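Local coordinates for subclass B3 metallo-beta-lactamase (PDB 7LUU), which probably hydrolyses beta-lactam antibiotics, using two zinc ions held in its active site, at residues 91-95 with 125-131; 43-47 with 94-99; 54-59 with 72-76; 98-102 with 133-138. All blocks are in the same frame, centred on the assembly; numbering follows the deposited sequence.

Contact 1 of 4, residues 91-95 with 125-131; sequences DGALP and YDHAGGI. With ZN (zinc ion), chain C; SO4 (sulfate ion), chain D.
D91 lies alongside H127, carboxylate and imidazole planes 50° apart. A water links D91 OD2 to H127 ND1, while T121 also binds OD2; this second shell probably steadies the ring, whose NE2 holds zinc at 2.0 Å. D126 OD2 holds the same metal at 2.1 Å, both residues coming from the family's HxHxDH-type motif, here opened by E122, and H267 completes the protein ligands. At G92, the lack of a side chain lets the backbone come close enough for G92 N to bind H127 O at 2.8 Å, with I131 CG1 beside it. A93 next offers its O to G130 N (3.0 Å), which arrives from above the carbonyl plane, and its CA-H points at D126 O. L94 keeps CG beside its own backbone N (chi1 -66°), which sets L94 CD2 at the edge of the Y125 ring, 3.4 Å from Y125 CD1; the Y125 hydroxyl donates to a sulfate also held by R51. P95 then lays CG against G129 O at 3.4 Å, where glycine leaves room for the pyrrolidine. The loop thus leads from strand 87-90 toward helix 98-107, pressed on helix 125-128, with helix 49-55 packing on L94 and Y125.

Contact 2 of 4, residues 43-47 with 94-99; sequences LTRPM and LPQAAP
The N-terminal loop that precedes helix 49-55 is tied by its backbone to the approach of helix 98-107, a partly buried join on the outer layer of the alpha-beta/beta-alpha fold of metallo-beta-lactamases. The tie is made by Q96, whose primary amide can give and take at once and so suits the N-H and C=O of a single residue, M47. Its CG stands between the backbone N and the carbonyl carbon (chi1 67°) and the chain bends again at chi2, which brings the amide back over the loop. There NE2 donates almost straight to M47 O at 2.9 Å, the acceptor lying in the amide plane, while OE1 receives M47 N at 3.0 Å from above its carbonyl plane. Both bonds fall on one residue, fixing the rotation of the amide, and P46 CB packs on Q96 CD. R45 turns outward to a salt bridge with D40.

P95 supplies the apolar half. It needs no N-H where the chain begins to coil: A97 N binds L94 O and A98 N binds P95 O just beyond. P95 CB touches two carbonyl oxygens of the loop, 3.4 Å from L43 O and 3.5 Å from R45 O. From the same loop T44, small and branched, sets its CA-H and CG2 against P95 O. M47, unbranched and flexible, crosses the pyrrolidine at about a right angle, and its extended chi2 (180°) carries M47 SD to 3.6 Å from P95 CG.

Contact 3 of 4, residues 54-59 with 72-76; sequences EWLAPL and GFAGL
L56 and F73 both carry CG beside the backbone N, opposite their own carbonyl carbon (chi1 -61° and -51°); with the backbones set as they are, this turns both side chains the same way, side by side. L56 CD2 thereby sits over one face of the phenyl ring, 3.9 Å from its centroid and offset toward the rim, a CH-pi contact suited to a branched aliphatic tip beside a flat ring. W55 and L76 adopt the same kind of first torsion but cross obliquely: L76 CD1 touches W55 CB at 3.6 Å, and CD2 lies over a face of the indole. W55 also packs on D126, and L76 on H127 and H267, three ligands of one zinc.

F73 to L76 form a type I beta turn with A74 and G75 at its corners, in the hairpin between strands 68-70 and 79-82; F73 N bonds L76 O at its neck. The turn docks on the end of helix 49-55, the tight approach being open to G75 because it has no side chain. G75 N reaches W55 O at 3.1 Å from above the W55 carbonyl plane, whereas A74 N lies in the plane of the A57 carbonyl, 2.9 Å from A57 O. Small residues keep these backbones near: A57 CB and A74 CB are 3.8 Å apart. Farther along, L59 lays CD1 on A74 CA at 3.6 Å, and a water donates to both L59 O and G72 O, each at 2.8 Å. A second water accepts from L59 N and lies close to G72 O.

Contact 4 of 4, residues 98-102 with 133-138; sequences APMIL and ALARDT
Apolar side chains carry the meeting of A98 to L102 with A133 to T138, two helical segments whose axes approach to 10.1 Å at a crossing angle of -52°. Methyl meets methyl at A98 CB and A133 CB, 3.6 Å apart; alanine suits this spot because its short side chain lets the backbones come close. L134 reaches in from the second helix, and its branches part company: CD1 goes to I101 CD1 at 4.0 Å, the two chains crossing at about a right angle, while CD2 meets L102 CD2 at 3.7 Å as the two leucines slide past each other in opposite directions. L89 of strand 87-90 packs on both I101 and L134.

The polar groups of the second helix find their hydrogen-bond and salt-bridge partners within it or beyond it, not in the first. T138 OG1 donates to L134 O at 2.7 Å and T138 N joins it from the opposite face of the carbonyl, so one oxygen is gripped twice; A140 N also bonds OG1. That leaves the methyl CG2 of T138 to face L102 CD2. At the exposed edge R136 NE forms a salt bridge with D137 OD1, met on the syn side at 3.0 Å, and R136 NH1 pairs with D41, while D137 OD2 merely touches L102 CD1. With no polar bond joining the two segments, the interface depends on shape and hydrophobic burial.

How the contacts relate
Contacts 1, 2 and 4 form a continuous chain: contact 2 shares L94 and P95 with contact 1, and A98 and P99 with contact 4. M47 CE lies 3.7 Å from Y125 CG, joining contacts 2 and 1, and T44 CG2 is 3.7 Å from A133 CB, joining 2 and 4. Contact 3, nested in the loop that contact 2 closes, also lies near the metal: L76 CD1 is 3.5 Å from D126 O of contact 1, and the L76 side chain is about 5 Å from a zinc ion. F73 CZ of contact 3 reaches M100 CB of contact 4 at 3.7 Å. Contact 4 is more remote, with the I101 side chain about 13 Å from zinc.

Contact 1 of 4, residues 91-95 with 125-131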
loop_
_atom_site.group_PDB
_atom_site.type_symbol
_atom_site.label_atom_id
_atom_site.label_comp_id
_atom_site.label_asym_id
_atom_site.label_seq_id
_atom_site.Cartn_x
_atom_site.Cartn_y
_atom_site.Cartn_z
ATOM N N ASP A 91 -3.024 0.682 4.432
ATOM C CA ASP A 91 -2.075 -0.396 4.765
ATOM C C ASP A 91 -1.930 -0.610 6.272
ATOM O O ASP A 91 -2.528 0.095 7.117
ATOM C CB ASP A 91 -0.716 -0.159 4.064
ATOM C CG ASP A 91 -0.758 -0.608 2.596
ATOM O OD1 ASP A 91 -1.672 -1.379 2.206
ATOM O OD2 ASP A 91 0.115 -0.212 1.844
ATOM N N GLY A 92 -1.205 -1.684 6.591
ATOM C CA GLY A 92 -1.149 -2.147 7.983
ATOM C C GLY A 92 0.208 -2.669 8.397
ATOM O O GLY A 92 0.313 -3.236 9.491
ATOM N N ALA A 93 1.249 -2.485 7.592
ATOM C CA ALA A 93 2.593 -2.972 7.915
ATOM C C ALA A 93 2.566 -4.459 8.341
ATOM O O ALA A 93 1.783 -5.272 7.812
ATOM C CB ALA A 93 3.281 -2.041 8.947
ATOM N N LEU A 94 3.516 -4.837 9.227
ATOM C CA LEU A 94 3.669 -6.234 9.669
ATOM C C LEU A 94 2.675 -6.570 10.785
ATOM O O LEU A 94 2.063 -5.684 11.384
ATOM C CB LEU A 94 5.080 -6.430 10.204
ATOM C CG LEU A 94 6.192 -6.304 9.158
ATOM C CD1 LEU A 94 7.521 -6.337 9.950
ATOM C CD2 LEU A 94 6.178 -7.487 8.328
ATOM N N PRO A 95 2.457 -7.862 11.085
ATOM C CA PRO A 95 1.480 -8.174 12.145
ATOM C C PRO A 95 1.787 -7.473 13.479
ATOM O O PRO A 95 0.883 -6.965 14.163
ATOM C CB PRO A 95 1.579 -9.708 12.262
ATOM C CG PRO A 95 1.948 -10.126 10.772
ATOM C CD PRO A 95 2.983 -9.089 10.404
ATOM N N TYR A 125 2.985 -9.582 3.251
ATOM C CA TYR A 125 2.898 -9.401 4.703
ATOM C C TYR A 125 3.535 -8.100 5.228
ATOM O O TYR A 125 3.229 -7.713 6.366
ATOM C CB TYR A 125 3.499 -10.655 5.394
ATOM C CG TYR A 125 5.013 -10.792 5.297
ATOM C CD1 TYR A 125 5.838 -9.975 6.055
ATOM C CD2 TYR A 125 5.608 -11.756 4.478
ATOM C CE1 TYR A 125 7.180 -10.089 6.022
ATOM C CE2 TYR A 125 6.979 -11.901 4.452
ATOM C CZ TYR A 125 7.755 -11.044 5.203
ATOM O OH TYR A 125 9.134 -11.163 5.185
ATOM N N ASP A 126 4.371 -7.396 4.432
ATOM C CA ASP A 126 4.932 -6.145 4.937
ATOM C C ASP A 126 3.984 -4.974 4.720
ATOM O O ASP A 126 4.267 -3.875 5.197
ATOM C CB ASP A 126 6.323 -5.838 4.302
ATOM C CG ASP A 126 6.312 -5.855 2.749
ATOM O OD1 ASP A 126 5.595 -6.676 2.126
ATOM O OD2 ASP A 126 7.084 -5.063 2.153
ATOM N N HIS A 127 2.831 -5.182 4.042
ATOM C CA HIS A 127 1.814 -4.141 3.924
ATOM C C HIS A 127 0.475 -4.591 4.420
ATOM O O HIS A 127 -0.303 -3.778 4.896
ATOM C CB HIS A 127 1.670 -3.670 2.437
ATOM C CG HIS A 127 3.002 -3.375 1.808
ATOM N ND1 HIS A 127 3.602 -2.136 1.939
ATOM C CD2 HIS A 127 3.890 -4.158 1.164
ATOM C CE1 HIS A 127 4.814 -2.172 1.379
ATOM N NE2 HIS A 127 5.003 -3.385 0.896
ATOM N N ALA A 128 0.180 -5.882 4.332
ATOM C CA ALA A 128 -1.096 -6.371 4.818
ATOM C C ALA A 128 -0.990 -7.116 6.138
ATOM O O ALA A 128 -2.019 -7.535 6.652
ATOM C CB ALA A 128 -1.722 -7.307 3.762
ATOM N N GLY A 129 0.226 -7.345 6.627
ATOM C CA GLY A 129 0.414 -8.211 7.771
ATOM C C GLY A 129 -0.387 -7.798 8.992
ATOM O O GLY A 129 -0.903 -8.672 9.712
ATOM N N GLY A 130 -0.492 -6.502 9.243
ATOM C CA GLY A 130 -1.224 -6.020 10.394
ATOM C C GLY A 130 -2.670 -5.707 10.151
ATOM O O GLY A 130 -3.371 -5.288 11.082
ATOM N N ILE A 131 -3.162 -5.891 8.930
ATOM C CA ILE A 131 -4.526 -5.445 8.613
ATOM C C ILE A 131 -5.590 -6.250 9.356
ATOM O O ILE A 131 -6.557 -5.685 9.859
ATOM C CB ILE A 131 -4.722 -5.507 7.090
ATOM C CG1 ILE A 131 -3.967 -4.354 6.414
ATOM C CG2 ILE A 131 -6.193 -5.392 6.745
ATOM C CD1 ILE A 131 -4.187 -4.354 4.840
HETATM ZN ZN ZN C . 6.737 -4.203 0.284
HETATM S S SO4 D . 10.325 -13.825 2.844
HETATM O O1 SO4 D . 10.516 -15.271 2.756
HETATM O O2 SO4 D . 11.459 -13.105 2.259
HETATM O O3 SO4 D . 9.120 -13.511 2.066
HETATM O O4 SO4 D . 10.174 -13.422 4.253
HETATM O O HOH W 1 2.497 0.409 2.966
HETATM O O HOH W 2 2.763 -1.073 5.424
HETATM O O HOH W 3 6.200 -6.290 -0.383
HETATM O O HOH W 4 6.443 -3.716 -1.708
#

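Contact 2 of 4, residues 43-47 with 94-99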
loop_
_atom_site.group_PDB
_atom_site.type_symbol
_atom_site.label_atom_id
_atom_site.label_comp_id
_atom_site.label_asym_id
_atom_site.label_seq_id
_atom_site.Cartn_x
_atom_site.Cartn_y
_atom_site.Cartn_z
ATOM N N LEU A 43 -3.001 -12.836 15.070
ATOM C CA LEU A 43 -3.018 -11.711 14.140
ATOM C C LEU A 43 -1.872 -10.722 14.387
ATOM O O LEU A 43 -1.583 -9.873 13.520
ATOM C CB LEU A 43 -4.368 -10.991 14.259
ATOM C CG LEU A 43 -5.626 -11.832 14.060
ATOM C CD1 LEU A 43 -6.853 -10.886 14.005
ATOM C CD2 LEU A 43 -5.455 -12.701 12.798
ATOM N N THR A 44 -1.175 -10.843 15.513
ATOM C CA THR A 44 -0.007 -9.973 15.744
ATOM C C THR A 44 1.273 -10.747 15.994
ATOM O O THR A 44 2.315 -10.121 16.247
ATOM C CB THR A 44 -0.232 -9.039 16.934
ATOM O OG1 THR A 44 -0.411 -9.842 18.134
ATOM C CG2 THR A 44 -1.443 -8.130 16.675
ATOM N N ARG A 45 1.254 -12.084 15.914
ATOM C CA ARG A 45 2.479 -12.837 16.158
ATOM C C ARG A 45 3.558 -12.379 15.166
ATOM O O ARG A 45 3.264 -12.269 13.969
ATOM C CB ARG A 45 2.139 -14.354 16.066
ATOM C CG ARG A 45 3.285 -15.320 16.410
ATOM C CD ARG A 45 2.869 -16.825 16.262
ATOM N NE ARG A 45 1.689 -17.065 17.078
ATOM C CZ ARG A 45 0.512 -17.446 16.586
ATOM N NH1 ARG A 45 0.335 -17.638 15.292
ATOM N NH2 ARG A 45 -0.531 -17.525 17.423
ATOM N N PRO A 46 4.765 -11.971 15.628
ATOM C CA PRO A 46 5.697 -11.209 14.768
ATOM C C PRO A 46 6.209 -11.996 13.579
ATOM O O PRO A 46 6.359 -13.236 13.626
ATOM C CB PRO A 46 6.873 -10.889 15.703
ATOM C CG PRO A 46 6.256 -10.995 17.088
ATOM C CD PRO A 46 5.270 -12.070 17.032
ATOM N N MET A 47 6.434 -11.268 12.494
ATOM C CA MET A 47 7.133 -11.759 11.307
ATOM C C MET A 47 8.381 -10.939 11.013
ATOM O O MET A 47 8.439 -9.762 11.288
ATOM C CB MET A 47 6.203 -11.688 10.043
ATOM C CG MET A 47 5.004 -12.581 10.297
ATOM S SD MET A 47 3.849 -12.552 8.875
ATOM C CE MET A 47 4.793 -13.534 7.734
ATOM N N LEU A 94 3.516 -4.837 9.227
ATOM C CA LEU A 94 3.669 -6.234 9.669
ATOM C C LEU A 94 2.675 -6.570 10.785
ATOM O O LEU A 94 2.063 -5.684 11.384
ATOM C CB LEU A 94 5.080 -6.430 10.204
ATOM C CG LEU A 94 6.192 -6.304 9.158
ATOM C CD1 LEU A 94 7.521 -6.337 9.950
ATOM C CD2 LEU A 94 6.178 -7.487 8.328
ATOM N N PRO A 95 2.457 -7.862 11.085
ATOM C CA PRO A 95 1.480 -8.174 12.145
ATOM C C PRO A 95 1.787 -7.473 13.479
ATOM O O PRO A 95 0.883 -6.965 14.163
ATOM C CB PRO A 95 1.579 -9.708 12.262
ATOM C CG PRO A 95 1.948 -10.126 10.772
ATOM C CD PRO A 95 2.983 -9.089 10.404
ATOM N N GLN A 96 3.054 -7.479 13.909
ATOM C CA GLN A 96 3.376 -6.871 15.184
ATOM C C GLN A 96 3.305 -5.350 15.139
ATOM O O GLN A 96 3.385 -4.731 16.201
ATOM C CB GLN A 96 4.777 -7.335 15.623
ATOM C CG GLN A 96 5.934 -6.824 14.730
ATOM C CD GLN A 96 6.352 -7.807 13.605
ATOM O OE1 GLN A 96 5.516 -8.468 12.959
ATOM N NE2 GLN A 96 7.659 -7.882 13.364
ATOM N N ALA A 97 3.085 -4.750 13.947
ATOM C CA ALA A 97 2.944 -3.302 13.866
ATOM C C ALA A 97 1.559 -2.837 14.224
ATOM O O ALA A 97 1.357 -1.635 14.445
ATOM C CB ALA A 97 3.235 -2.802 12.464
ATOM N N ALA A 98 0.576 -3.738 14.276
ATOM C CA ALA A 98 -0.790 -3.234 14.498
ATOM C C ALA A 98 -0.913 -2.419 15.787
ATOM O O ALA A 98 -1.448 -1.292 15.740
ATOM C CB ALA A 98 -1.772 -4.410 14.433
ATOM N N PRO A 99 -0.414 -2.874 16.930
ATOM C CA PRO A 99 -0.480 -2.015 18.134
ATOM C C PRO A 99 0.275 -0.691 17.995
ATOM O O PRO A 99 -0.165 0.313 18.585
ATOM C CB PRO A 99 0.170 -2.866 19.238
ATOM C CG PRO A 99 0.454 -4.172 18.648
ATOM C CD PRO A 99 0.232 -4.186 17.182
#

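Contact 3 of 4, residues 54-59 with 72-76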
loop_
_atom_site.group_PDB
_atom_site.type_symbol
_atom_site.label_atom_id
_atom_site.label_comp_id
_atom_site.label_asym_id
_atom_site.label_seq_id
_atom_site.Cartn_x
_atom_site.Cartn_y
_atom_site.Cartn_z
ATOM N N GLU A 54 14.584 -2.340 10.825
ATOM C CA GLU A 54 14.617 -1.217 9.904
ATOM C C GLU A 54 13.219 -0.786 9.466
ATOM O O GLU A 54 12.903 0.420 9.470
ATOM C CB GLU A 54 15.424 -1.555 8.649
ATOM C CG GLU A 54 16.855 -1.942 8.921
ATOM C CD GLU A 54 17.814 -1.251 7.991
ATOM O OE1 GLU A 54 18.696 -0.545 8.528
ATOM O OE2 GLU A 54 17.681 -1.397 6.737
ATOM N N TRP A 55 12.407 -1.739 8.993
ATOM C CA TRP A 55 11.091 -1.391 8.469
ATOM C C TRP A 55 10.260 -0.653 9.504
ATOM O O TRP A 55 9.528 0.274 9.158
ATOM C CB TRP A 55 10.299 -2.648 8.076
ATOM C CG TRP A 55 10.602 -3.209 6.743
ATOM C CD1 TRP A 55 11.051 -2.549 5.632
ATOM C CD2 TRP A 55 10.389 -4.573 6.352
ATOM N NE1 TRP A 55 11.149 -3.446 4.561
ATOM C CE2 TRP A 55 10.751 -4.690 4.995
ATOM C CE3 TRP A 55 9.942 -5.720 7.038
ATOM C CZ2 TRP A 55 10.660 -5.919 4.307
ATOM C CZ3 TRP A 55 9.884 -6.950 6.356
ATOM C CH2 TRP A 55 10.226 -7.019 5.004
ATOM N N LEU A 56 10.297 -1.110 10.761
ATOM C CA LEU A 56 9.396 -0.576 11.769
ATOM C C LEU A 56 10.104 0.439 12.677
ATOM O O LEU A 56 9.602 0.774 13.739
ATOM C CB LEU A 56 8.822 -1.724 12.621
ATOM C CG LEU A 56 8.019 -2.716 11.801
ATOM C CD1 LEU A 56 7.368 -3.764 12.759
ATOM C CD2 LEU A 56 6.909 -2.031 11.019
ATOM N N ALA A 57 11.249 0.981 12.243
ATOM C CA ALA A 57 11.858 2.015 13.074
ATOM C C ALA A 57 10.846 3.152 13.298
ATOM O O ALA A 57 10.140 3.563 12.368
ATOM C CB ALA A 57 13.133 2.522 12.386
ATOM N N PRO A 58 10.730 3.662 14.502
ATOM C CA PRO A 58 9.617 4.559 14.798
ATOM C C PRO A 58 9.839 5.952 14.251
ATOM O O PRO A 58 10.970 6.482 14.249
ATOM C CB PRO A 58 9.582 4.607 16.331
ATOM C CG PRO A 58 11.032 4.273 16.752
ATOM C CD PRO A 58 11.496 3.271 15.719
ATOM N N LEU A 59 8.712 6.606 13.949
ATOM C CA LEU A 59 8.658 8.029 13.589
ATOM C C LEU A 59 7.464 8.650 14.288
ATOM O O LEU A 59 6.410 8.012 14.392
ATOM C CB LEU A 59 8.500 8.205 12.074
ATOM C CG LEU A 59 9.699 7.768 11.207
ATOM C CD1 LEU A 59 9.317 7.919 9.724
ATOM C CD2 LEU A 59 11.004 8.609 11.539
ATOM N N GLY A 72 2.689 5.570 10.072
ATOM C CA GLY A 72 3.546 4.431 9.849
ATOM C C GLY A 72 4.958 4.591 10.403
ATOM O O GLY A 72 5.143 5.057 11.552
ATOM N N PHE A 73 5.928 4.041 9.688
ATOM C CA PHE A 73 7.286 3.802 10.221
ATOM C C PHE A 73 8.327 4.290 9.222
ATOM O O PHE A 73 7.989 4.677 8.108
ATOM C CB PHE A 73 7.478 2.306 10.470
ATOM C CG PHE A 73 6.364 1.732 11.284
ATOM C CD1 PHE A 73 6.419 1.840 12.659
ATOM C CD2 PHE A 73 5.186 1.212 10.689
ATOM C CE1 PHE A 73 5.370 1.368 13.437
ATOM C CE2 PHE A 73 4.136 0.775 11.487
ATOM C CZ PHE A 73 4.206 0.835 12.843
ATOM N N ALA A 74 9.630 4.171 9.595
ATOM C CA ALA A 74 10.646 4.690 8.700
ATOM C C ALA A 74 10.650 3.951 7.387
ATOM O O ALA A 74 10.923 4.548 6.336
ATOM C CB ALA A 74 12.024 4.612 9.375
ATOM N N GLY A 75 10.354 2.662 7.409
ATOM C CA GLY A 75 10.470 1.875 6.176
ATOM C C GLY A 75 9.147 1.422 5.544
ATOM O O GLY A 75 9.171 0.783 4.468
ATOM N N LEU A 76 8.007 1.753 6.162
ATOM C CA LEU A 76 6.689 1.292 5.652
ATOM C C LEU A 76 5.697 2.390 5.927
ATOM O O LEU A 76 5.473 2.780 7.086
ATOM C CB LEU A 76 6.267 -0.020 6.377
ATOM C CG LEU A 76 7.145 -1.251 6.114
ATOM C CD1 LEU A 76 6.814 -2.394 7.054
ATOM C CD2 LEU A 76 6.939 -1.684 4.649
HETATM O O HOH W 5 4.488 7.677 12.324
HETATM O O HOH W 6 6.219 4.918 14.179
#

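Contact 4 of 4, residues 98-102 with 133-138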
loop_
_atom_site.group_PDB
_atom_site.type_symbol
_atom_site.label_atom_id
_atom_site.label_comp_id
_atom_site.label_asym_id
_atom_site.label_seq_id
_atom_site.Cartn_x
_atom_site.Cartn_y
_atom_site.Cartn_z
ATOM N N ALA A 98 0.576 -3.738 14.276
ATOM C CA ALA A 98 -0.790 -3.234 14.498
ATOM C C ALA A 98 -0.913 -2.419 15.787
ATOM O O ALA A 98 -1.448 -1.292 15.740
ATOM C CB ALA A 98 -1.772 -4.410 14.433
ATOM N N PRO A 99 -0.414 -2.874 16.930
ATOM C CA PRO A 99 -0.480 -2.015 18.134
ATOM C C PRO A 99 0.275 -0.691 17.995
ATOM O O PRO A 99 -0.165 0.313 18.585
ATOM C CB PRO A 99 0.170 -2.866 19.238
ATOM C CG PRO A 99 0.454 -4.172 18.648
ATOM C CD PRO A 99 0.232 -4.186 17.182
ATOM N N MET A 100 1.408 -0.678 17.278
ATOM C CA MET A 100 2.184 0.552 17.081
ATOM C C MET A 100 1.396 1.545 16.236
ATOM O O MET A 100 1.373 2.738 16.523
ATOM C CB MET A 100 3.534 0.167 16.424
ATOM C CG MET A 100 4.349 -1.014 17.157
ATOM S SD MET A 100 5.655 -1.538 15.998
ATOM C CE MET A 100 6.309 -2.930 16.916
ATOM N N ILE A 101 0.701 1.049 15.203
ATOM C CA ILE A 101 -0.158 1.923 14.388
ATOM C C ILE A 101 -1.262 2.542 15.228
ATOM O O ILE A 101 -1.512 3.764 15.145
ATOM C CB ILE A 101 -0.755 1.128 13.210
ATOM C CG1 ILE A 101 0.391 0.834 12.239
ATOM C CG2 ILE A 101 -1.823 1.987 12.438
ATOM C CD1 ILE A 101 0.014 -0.288 11.189
ATOM N N LEU A 102 -1.954 1.720 16.020
ATOM C CA LEU A 102 -3.063 2.245 16.816
ATOM C C LEU A 102 -2.536 3.261 17.839
ATOM O O LEU A 102 -3.184 4.280 18.096
ATOM C CB LEU A 102 -3.782 1.088 17.526
ATOM C CG LEU A 102 -4.474 0.037 16.636
ATOM C CD1 LEU A 102 -4.914 -1.229 17.414
ATOM C CD2 LEU A 102 -5.585 0.706 15.904
ATOM N N ALA A 133 -5.436 -7.687 12.254
ATOM C CA ALA A 133 -5.501 -7.241 13.634
ATOM C C ALA A 133 -6.191 -5.889 13.714
ATOM O O ALA A 133 -6.955 -5.625 14.658
ATOM C CB ALA A 133 -4.092 -7.170 14.234
ATOM N N LEU A 134 -5.828 -4.982 12.811
ATOM C CA LEU A 134 -6.421 -3.626 12.827
ATOM C C LEU A 134 -7.924 -3.695 12.575
ATOM O O LEU A 134 -8.712 -3.010 13.240
ATOM C CB LEU A 134 -5.765 -2.711 11.758
ATOM C CG LEU A 134 -4.288 -2.423 12.041
ATOM C CD1 LEU A 134 -3.636 -1.875 10.779
ATOM C CD2 LEU A 134 -4.223 -1.449 13.234
ATOM N N ALA A 135 -8.346 -4.555 11.641
ATOM C CA ALA A 135 -9.763 -4.707 11.383
ATOM C C ALA A 135 -10.474 -5.281 12.607
ATOM O O ALA A 135 -11.592 -4.852 12.930
ATOM C CB ALA A 135 -10.003 -5.574 10.130
ATOM N N ARG A 136 -9.860 -6.279 13.241
ATOM C CA ARG A 136 -10.440 -6.867 14.449
ATOM C C ARG A 136 -10.658 -5.798 15.503
ATOM O O ARG A 136 -11.748 -5.692 16.107
ATOM C CB ARG A 136 -9.524 -7.973 14.985
ATOM C CG ARG A 136 -9.969 -8.535 16.399
ATOM C CD ARG A 136 -8.905 -9.456 16.961
ATOM N NE ARG A 136 -7.664 -8.732 17.164
ATOM C CZ ARG A 136 -6.485 -9.311 17.428
ATOM N NH1 ARG A 136 -5.367 -8.586 17.528
ATOM N NH2 ARG A 136 -6.413 -10.618 17.473
ATOM N N ASP A 137 -9.638 -4.984 15.741
ATOM C CA ASP A 137 -9.672 -4.091 16.896
ATOM C C ASP A 137 -10.565 -2.877 16.654
ATOM O O ASP A 137 -11.125 -2.313 17.618
ATOM C CB ASP A 137 -8.247 -3.622 17.228
ATOM C CG ASP A 137 -7.404 -4.694 18.023
ATOM O OD1 ASP A 137 -7.813 -5.868 18.161
ATOM O OD2 ASP A 137 -6.331 -4.302 18.576
ATOM N N THR A 138 -10.745 -2.493 15.412
ATOM C CA THR A 138 -11.474 -1.264 15.038
ATOM C C THR A 138 -12.883 -1.501 14.511
ATOM O O THR A 138 -13.713 -0.574 14.582
ATOM C CB THR A 138 -10.781 -0.463 13.945
ATOM O OG1 THR A 138 -10.681 -1.220 12.739
ATOM C CG2 THR A 138 -9.356 -0.028 14.346
#